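Methylenetetrahydrofolate--tRNA-(uracil-5-)-methyltransferase TrmFO (Thermus thermophilus, PDB 3G5S) catalyses the folate- and FAD-dependent methylation of uridine 54 in tRNA to 5-methyluridine, probably using NADH or NADPH as reductant. Local coordinates at residues A[23-28]-A[356-361]. Numbering follows the deposited sequence.
With EDO (1,2-ethanediol), chain I.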
# COMPACT_ATOMS: atom_id res chain seq x y z
N LEU A 23 10.12 13.35 19.80
CA LEU A 23 11.46 12.95 20.19
C LEU A 23 12.40 14.15 20.36
O LEU A 23 13.61 13.99 20.54
CB LEU A 23 12.03 11.93 19.20
CG LEU A 23 11.31 10.57 19.27
CD1 LEU A 23 11.69 9.72 18.07
CD2 LEU A 23 11.62 9.84 20.56
N GLY A 24 11.84 15.36 20.32
CA GLY A 24 12.61 16.57 20.55
C GLY A 24 13.48 17.02 19.39
O GLY A 24 14.44 17.78 19.59
N VAL A 25 13.15 16.58 18.17
CA VAL A 25 13.92 16.95 16.99
C VAL A 25 13.13 17.98 16.18
O VAL A 25 12.01 17.71 15.76
CB VAL A 25 14.22 15.71 16.13
CG1 VAL A 25 15.00 16.09 14.88
CG2 VAL A 25 14.98 14.66 16.94
N PRO A 26 13.70 19.18 15.97
CA PRO A 26 12.96 20.21 15.25
C PRO A 26 12.70 19.84 13.79
O PRO A 26 13.48 19.09 13.18
CB PRO A 26 13.88 21.43 15.32
CG PRO A 26 14.76 21.16 16.49
CD PRO A 26 14.99 19.69 16.48
N VAL A 27 11.62 20.38 13.25
CA VAL A 27 11.13 20.00 11.94
C VAL A 27 10.89 21.25 11.09
O VAL A 27 10.46 22.29 11.60
CB VAL A 27 9.80 19.21 12.06
CG1 VAL A 27 9.18 18.96 10.70
CG2 VAL A 27 10.05 17.89 12.80
N ARG A 28 11.22 21.12 9.81
CA ARG A 28 10.84 22.07 8.79
C ARG A 28 9.86 21.34 7.89
O ARG A 28 10.25 20.45 7.13
CB ARG A 28 12.08 22.50 8.00
CG ARG A 28 11.82 23.59 7.00
CD ARG A 28 13.11 24.03 6.30
NE ARG A 28 14.07 24.62 7.23
CZ ARG A 28 15.19 24.03 7.64
NH1 ARG A 28 15.51 22.82 7.21
NH2 ARG A 28 16.00 24.66 8.48
N ASN A 356 12.87 6.99 12.35
CA ASN A 356 14.23 6.74 11.89
C ASN A 356 15.01 8.00 11.56
O ASN A 356 16.20 8.07 11.83
CB ASN A 356 14.24 5.71 10.76
CG ASN A 356 14.02 4.31 11.29
OD1 ASN A 356 14.44 4.00 12.41
ND2 ASN A 356 13.37 3.46 10.51
N ALA A 357 14.33 9.00 11.02
CA ALA A 357 14.95 10.30 10.80
C ALA A 357 15.36 10.95 12.13
O ALA A 357 16.44 11.54 12.23
CB ALA A 357 14.01 11.20 10.03
N ALA A 358 14.50 10.84 13.13
CA ALA A 358 14.80 11.38 14.45
C ALA A 358 16.01 10.66 15.03
O ALA A 358 16.93 11.29 15.58
CB ALA A 358 13.60 11.21 15.37
N ARG A 359 16.01 9.34 14.92
CA ARG A 359 17.15 8.56 15.40
C ARG A 359 18.44 8.95 14.69
O ARG A 359 19.49 9.10 15.31
CB ARG A 359 16.85 7.06 15.32
CG ARG A 359 15.78 6.63 16.33
CD ARG A 359 15.38 5.16 16.18
NE ARG A 359 16.52 4.26 16.35
CZ ARG A 359 16.99 3.85 17.52
NH1 ARG A 359 18.04 3.05 17.57
NH2 ARG A 359 16.42 4.24 18.66
N LYS A 360 18.36 9.15 13.38
CA LYS A 360 19.52 9.61 12.60
C LYS A 360 20.07 10.94 13.12
O LYS A 360 21.30 11.14 13.24
CB LYS A 360 19.11 9.79 11.13
CG LYS A 360 20.28 9.93 10.17
CD LYS A 360 21.10 8.65 10.16
CE LYS A 360 21.61 8.32 8.76
NZ LYS A 360 22.88 8.98 8.38
N ALA A 361 19.15 11.84 13.41
CA ALA A 361 19.50 13.16 13.95
C ALA A 361 20.22 13.02 15.29
O ALA A 361 21.05 13.87 15.64
CB ALA A 361 18.27 14.03 14.09
C1 EDO I . 16.52 15.95 21.29
O1 EDO I . 15.98 17.14 21.88
C2 EDO I . 17.67 16.35 20.37
O2 EDO I . 18.63 17.13 21.10
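V25 stands with CG1 anti to its backbone N (chi1 179°) and CG2 anti to its carbonyl carbon, which sends the two methyls to different alanines of helix 343-361. CG1 meets CB of A361 at 3.9 Å. CG2 lies 4.0 Å from CB of A358, one helical turn earlier. L23 has CG anti to its carbonyl carbon (chi1 -69°), and its CD1 branch comes to 3.6 Å from the same A358 CB. The A358 methyl thus touches one branch from each of the two larger side chains. The contact is small and wholly apolar. The nearest CA atoms, those of V25 and A358, are 6.2 Å apart, a close approach consistent with the small side chain of A358.

G24, between the two apolar residues, has positive phi and is the C' residue of a Schellman motif that ends helix 11-22. V25 N hydrogen-bonds to L20 O, and G24 N to L21 O. L23 and V25, on either side of this glycine in sequence, both point toward helix 343-361. G24 O accepts a 2.8 Å hydrogen bond from O1 of an ethanediol, probably from the crystallisation liquor.

L20 of helix 11-22 also touches V25 and A358. Beyond V25 the chain enters strand 27-30, which runs between strands 4-7 and 114-117 of the parallel Rossmann-type sheet. N356, A357 and K360 rest on Y332 of strand 331-333, at one edge of that sheet.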